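Local coordinates for 16L protein (Yaba-like disease virus, PDB 6TQP) that probably inhibits apoptosis of the infected host cell as a poxviral member of the Bcl-2 family, at residues 11-16 and 135-140; 15-20 and 129-134. All blocks are in the same frame, centred on the assembly; numbering follows the deposited sequence.

Contact 1. Residues 11-16 and 135-140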
loop_
_atom_site.group_PDB
_atom_site.type_symbol
_atom_site.label_atom_id
_atom_site.label_comp_id
_atom_site.label_asym_id
_atom_site.label_seq_id
_atom_site.Cartn_x
_atom_site.Cartn_y
_atom_site.Cartn_z
ATOM N N ASN A 11 -18.451 -0.844 -8.488
ATOM C CA ASN A 11 -17.967 0.171 -7.549
ATOM C C ASN A 11 -16.446 0.186 -7.540
ATOM O O ASN A 11 -15.823 -0.784 -7.096
ATOM C CB ASN A 11 -18.501 -0.099 -6.144
ATOM C CG ASN A 11 -18.133 0.993 -5.167
ATOM O OD1 ASN A 11 -16.995 1.066 -4.696
ATOM N ND2 ASN A 11 -19.098 1.852 -4.853
ATOM N N PHE A 12 -15.854 1.308 -7.971
ATOM C CA PHE A 12 -14.403 1.376 -8.179
ATOM C C PHE A 12 -13.624 1.302 -6.870
ATOM O O PHE A 12 -12.572 0.649 -6.802
ATOM C CB PHE A 12 -14.054 2.658 -8.933
ATOM C CG PHE A 12 -14.552 2.669 -10.348
ATOM C CD1 PHE A 12 -15.559 3.537 -10.742
ATOM C CD2 PHE A 12 -14.032 1.784 -11.280
ATOM C CE1 PHE A 12 -16.025 3.533 -12.047
ATOM C CE2 PHE A 12 -14.493 1.777 -12.583
ATOM C CZ PHE A 12 -15.490 2.650 -12.967
ATOM N N ASN A 13 -14.100 1.987 -5.826
ATOM C CA ASN A 13 -13.425 1.906 -4.533
ATOM C C ASN A 13 -13.360 0.464 -4.050
ATOM O O ASN A 13 -12.313 0.008 -3.580
ATOM C CB ASN A 13 -14.143 2.781 -3.501
ATOM C CG ASN A 13 -14.064 4.257 -3.828
ATOM O OD1 ASN A 13 -13.552 4.649 -4.876
ATOM N ND2 ASN A 13 -14.565 5.087 -2.920
ATOM N N ASN A 14 -14.471 -0.269 -4.172
ATOM C CA ASN A 14 -14.494 -1.671 -3.780
ATOM C C ASN A 14 -13.501 -2.494 -4.595
ATOM O O ASN A 14 -12.835 -3.387 -4.056
ATOM C CB ASN A 14 -15.908 -2.215 -3.940
ATOM C CG ASN A 14 -16.029 -3.652 -3.485
ATOM O OD1 ASN A 14 -15.842 -3.962 -2.307
ATOM N ND2 ASN A 14 -16.364 -4.533 -4.413
ATOM N N SER A 15 -13.390 -2.216 -5.896
ATOM C CA SER A 15 -12.428 -2.938 -6.730
ATOM C C SER A 15 -11.015 -2.774 -6.191
ATOM O O SER A 15 -10.278 -3.754 -6.021
ATOM C CB SER A 15 -12.496 -2.445 -8.182
ATOM O OG SER A 15 -13.773 -2.659 -8.756
ATOM N N ILE A 16 -10.619 -1.530 -5.920
ATOM C CA ILE A 16 -9.279 -1.262 -5.411
ATOM C C ILE A 16 -9.077 -1.915 -4.049
ATOM O O ILE A 16 -8.024 -2.506 -3.781
ATOM C CB ILE A 16 -9.025 0.262 -5.368
ATOM C CG1 ILE A 16 -8.840 0.815 -6.780
ATOM C CG2 ILE A 16 -7.797 0.602 -4.546
ATOM C CD1 ILE A 16 -7.675 0.225 -7.546
ATOM N N GLU A 135 -10.367 5.160 -1.277
ATOM C CA GLU A 135 -11.136 6.383 -1.441
ATOM C C GLU A 135 -10.597 7.129 -2.661
ATOM O O GLU A 135 -9.398 7.090 -2.950
ATOM C CB GLU A 135 -11.046 7.216 -0.157
ATOM C CG GLU A 135 -11.619 6.491 1.084
ATOM C CD GLU A 135 -11.453 7.282 2.388
ATOM O OE1 GLU A 135 -10.856 8.379 2.340
ATOM O OE2 GLU A 135 -11.924 6.796 3.446
ATOM N N ASN A 136 -11.495 7.767 -3.413
ATOM C CA ASN A 136 -11.106 8.465 -4.643
ATOM C C ASN A 136 -10.339 7.542 -5.591
ATOM O O ASN A 136 -9.359 7.942 -6.221
ATOM C CB ASN A 136 -10.269 9.694 -4.319
ATOM C CG ASN A 136 -10.859 10.513 -3.190
ATOM O OD1 ASN A 136 -10.250 10.660 -2.129
ATOM N ND2 ASN A 136 -12.058 11.030 -3.406
ATOM N N SER A 137 -10.789 6.289 -5.697
ATOM C CA SER A 137 -10.057 5.311 -6.501
ATOM C C SER A 137 -9.944 5.742 -7.965
ATOM O O SER A 137 -9.001 5.339 -8.660
ATOM C CB SER A 137 -10.735 3.943 -6.395
ATOM O OG SER A 137 -12.111 4.030 -6.730
ATOM N N GLU A 138 -10.896 6.541 -8.452
ATOM C CA GLU A 138 -10.859 6.998 -9.840
ATOM C C GLU A 138 -9.512 7.625 -10.182
ATOM O O GLU A 138 -8.933 7.351 -11.242
ATOM C CB GLU A 138 -11.995 7.997 -10.087
ATOM C CG GLU A 138 -13.336 7.360 -10.424
ATOM C CD GLU A 138 -14.383 8.381 -10.865
ATOM O OE1 GLU A 138 -14.220 9.585 -10.560
ATOM O OE2 GLU A 138 -15.368 7.978 -11.523
ATOM N N ASP A 139 -8.999 8.478 -9.291
ATOM C CA ASP A 139 -7.701 9.102 -9.530
ATOM C C ASP A 139 -6.584 8.069 -9.538
ATOM O O ASP A 139 -5.655 8.159 -10.346
ATOM C CB ASP A 139 -7.428 10.168 -8.472
ATOM C CG ASP A 139 -8.452 11.279 -8.497
ATOM O OD1 ASP A 139 -8.989 11.557 -9.590
ATOM O OD2 ASP A 139 -8.725 11.863 -7.425
ATOM N N LEU A 140 -6.652 7.080 -8.647
ATOM C CA LEU A 140 -5.619 6.051 -8.638
ATOM C C LEU A 140 -5.698 5.197 -9.899
ATOM O O LEU A 140 -4.673 4.872 -10.506
ATOM C CB LEU A 140 -5.749 5.187 -7.384
ATOM C CG LEU A 140 -4.853 3.951 -7.280
ATOM C CD1 LEU A 140 -3.384 4.331 -7.379
ATOM C CD2 LEU A 140 -5.135 3.267 -5.965
HETATM O O HOH W 1 -14.418 7.906 -2.536
#
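N13 reaches across to the start of helix 137-148, where its OD1 takes two donors from S137. The S137 hydroxyl OG donates to N13 OD1 at 2.4 Å, a separation so short that its exact value is doubtful. S137 N makes a weak second bond to N13 OD1, 3.3 Å long with an angle of 154° at the hydrogen. A water accepts from N13 ND2 at 2.8 Å and from N136 N at 3.1 Å, tying the amide to the opposite backbone. N136 sits at the N-cap position but its side chain makes no capping bond; N136 N and S137 N each have a partner, the first through the water and the second through the weak bond to N13. In this all-helical, Bcl-2-like fold the contact sets the beginning of helix 12-27 against that of helix 137-148, the last modelled helix. N11, at the N-cap of helix 12-27, accepts from N14 N through OD1 at 2.9 Å, in the carbonyl plane. Towards the interior, S137 CB meets I16 CG1 at 3.7 Å. With CG1 beside the backbone N (chi1 -72°), I16 turns CG2 to L140 CD2 at 4.0 Å. Y39 and L43 of helix 38-68 touch F12 and I16 respectively. E135 pairs with K132 in a salt bridge.

Contact 2. Residues 15-20 and 129-134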
loop_
_atom_site.group_PDB
_atom_site.type_symbol
_atom_site.label_atom_id
_atom_site.label_comp_id
_atom_site.label_asym_id
_atom_site.label_seq_id
_atom_site.Cartn_x
_atom_site.Cartn_y
_atom_site.Cartn_z
ATOM N N SER A 15 -13.390 -2.216 -5.896
ATOM C CA SER A 15 -12.428 -2.938 -6.730
ATOM C C SER A 15 -11.015 -2.774 -6.191
ATOM O O SER A 15 -10.278 -3.754 -6.021
ATOM C CB SER A 15 -12.496 -2.445 -8.182
ATOM O OG SER A 15 -13.773 -2.659 -8.756
ATOM N N ILE A 16 -10.619 -1.530 -5.920
ATOM C CA ILE A 16 -9.279 -1.262 -5.411
ATOM C C ILE A 16 -9.077 -1.915 -4.049
ATOM O O ILE A 16 -8.024 -2.506 -3.781
ATOM C CB ILE A 16 -9.025 0.262 -5.368
ATOM C CG1 ILE A 16 -8.840 0.815 -6.780
ATOM C CG2 ILE A 16 -7.797 0.602 -4.546
ATOM C CD1 ILE A 16 -7.675 0.225 -7.546
ATOM N N LYS A 17 -10.063 -1.807 -3.156
ATOM C CA LYS A 17 -9.926 -2.434 -1.845
ATOM C C LYS A 17 -9.679 -3.933 -1.987
ATOM O O LYS A 17 -8.797 -4.496 -1.330
ATOM C CB LYS A 17 -11.172 -2.187 -0.998
ATOM C CG LYS A 17 -11.043 -2.685 0.452
ATOM C CD LYS A 17 -12.385 -2.886 1.135
ATOM C CE LYS A 17 -13.096 -4.130 0.630
ATOM N NZ LYS A 17 -13.804 -4.832 1.727
ATOM N N ASN A 18 -10.459 -4.592 -2.838
ATOM C CA ASN A 18 -10.289 -6.028 -3.035
ATOM C C ASN A 18 -8.917 -6.337 -3.597
ATOM O O ASN A 18 -8.274 -7.315 -3.191
ATOM C CB ASN A 18 -11.379 -6.561 -3.961
ATOM C CG ASN A 18 -12.704 -6.674 -3.270
ATOM O OD1 ASN A 18 -12.764 -6.700 -2.040
ATOM N ND2 ASN A 18 -13.781 -6.761 -4.043
ATOM N N VAL A 19 -8.439 -5.503 -4.523
ATOM C CA VAL A 19 -7.148 -5.756 -5.158
ATOM C C VAL A 19 -6.024 -5.646 -4.133
ATOM O O VAL A 19 -5.086 -6.454 -4.123
ATOM C CB VAL A 19 -6.941 -4.791 -6.346
ATOM C CG1 VAL A 19 -5.486 -4.803 -6.806
ATOM C CG2 VAL A 19 -7.862 -5.170 -7.507
ATOM N N ILE A 20 -6.106 -4.656 -3.244
ATOM C CA ILE A 20 -5.026 -4.436 -2.284
ATOM C C ILE A 20 -4.941 -5.600 -1.299
ATOM O O ILE A 20 -3.851 -6.117 -1.018
ATOM C CB ILE A 20 -5.224 -3.092 -1.570
ATOM C CG1 ILE A 20 -5.041 -1.950 -2.581
ATOM C CG2 ILE A 20 -4.224 -2.941 -0.409
ATOM C CD1 ILE A 20 -5.444 -0.592 -2.055
ATOM N N ILE A 129 -6.230 0.188 5.921
ATOM C CA ILE A 129 -5.424 0.967 4.984
ATOM C C ILE A 129 -5.886 0.736 3.548
ATOM O O ILE A 129 -5.857 1.656 2.719
ATOM C CB ILE A 129 -3.932 0.646 5.165
ATOM C CG1 ILE A 129 -3.481 1.046 6.572
ATOM C CG2 ILE A 129 -3.099 1.394 4.118
ATOM C CD1 ILE A 129 -2.052 0.676 6.879
ATOM N N ALA A 130 -6.320 -0.487 3.221
ATOM C CA ALA A 130 -6.910 -0.715 1.903
ATOM C C ALA A 130 -8.135 0.167 1.706
ATOM O O ALA A 130 -8.351 0.711 0.617
ATOM C CB ALA A 130 -7.283 -2.193 1.733
ATOM N N LEU A 131 -8.947 0.324 2.756
ATOM C CA LEU A 131 -10.135 1.164 2.660
ATOM C C LEU A 131 -9.751 2.602 2.353
ATOM O O LEU A 131 -10.314 3.234 1.452
ATOM C CB LEU A 131 -10.935 1.105 3.960
ATOM C CG LEU A 131 -11.874 -0.076 4.149
ATOM C CD1 LEU A 131 -12.435 -0.057 5.554
ATOM C CD2 LEU A 131 -12.993 -0.042 3.123
ATOM N N LYS A 132 -8.784 3.135 3.095
ATOM C CA LYS A 132 -8.378 4.519 2.888
ATOM C C LYS A 132 -7.719 4.712 1.533
ATOM O O LYS A 132 -7.912 5.748 0.888
ATOM C CB LYS A 132 -7.426 4.960 3.992
ATOM C CG LYS A 132 -8.079 5.199 5.333
ATOM C CD LYS A 132 -9.125 6.307 5.313
ATOM C CE LYS A 132 -8.486 7.655 5.035
ATOM N NZ LYS A 132 -9.480 8.756 5.148
ATOM N N ILE A 133 -6.929 3.739 1.079
ATOM C CA ILE A 133 -6.329 3.873 -0.243
ATOM C C ILE A 133 -7.409 3.873 -1.313
ATOM O O ILE A 133 -7.284 4.560 -2.340
ATOM C CB ILE A 133 -5.291 2.759 -0.477
ATOM C CG1 ILE A 133 -4.091 2.975 0.446
ATOM C CG2 ILE A 133 -4.865 2.726 -1.928
ATOM C CD1 ILE A 133 -3.077 1.827 0.414
ATOM N N SER A 134 -8.501 3.142 -1.080
ATOM C CA SER A 134 -9.560 2.984 -2.073
ATOM C C SER A 134 -10.445 4.213 -2.202
ATOM O O SER A 134 -11.211 4.306 -3.166
ATOM C CB SER A 134 -10.423 1.767 -1.733
ATOM O OG SER A 134 -11.203 1.998 -0.580
#
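I20 and A130 meet where two helices of the Bcl-2-like bundle, 12-27 and 120-134, pack in a roughly antiparallel crossing, their segment axes 8.3 Å apart at an angle of 141°. Apolar contacts carry the interface. The small A130 side chain lets the backbones close in, with K17 CA and A130 CA 5.1 Å apart, and its CB lies 3.8 Å from I20 CG2. I20 CD1, on a side chain extended at chi2 (170°), presses on I133 CG2 at 3.4 Å, tighter than normal van der Waals contact. Both isoleucines are buried, and I103 of helix 96-113 touches each. I16 adds its CG2, 3.9 Å from S134 CA. Towards the outside, the aliphatic part of K17 takes over. Its CG leans on A130 CB, and its CD lies 3.5 Å from L131 CD2, the two side chains running alongside each other in the same direction. The charged end has a long, weak ion pair with E127. The polar group of S134 is used within its own helix: S134 presents CB to the K17 backbone and turns its hydroxyl back, so that S134 OG donates to L131 O at 2.5 Å, the donor lying 26° out of the carbonyl plane.

How the contacts relate
Both contacts start from helix 12-27 and bring it against two helices that follow each other in the chain, 120-134 and 137-148. Their centres are 7 Å apart, on the same side of the molecule's centre, but contact 2 lies nearer to that centre and is buried, whereas contact 1 is partly open at the periphery. The chemistry follows: contact 1 joins helix beginnings and uses an asparagine amide, a serine and a water to serve the polar backbone there, while contact 2 joins helix sides through aliphatic groups. I16 belongs to both, and L140 of contact 1 packs against I133 of contact 2, making the apolar layers continuous.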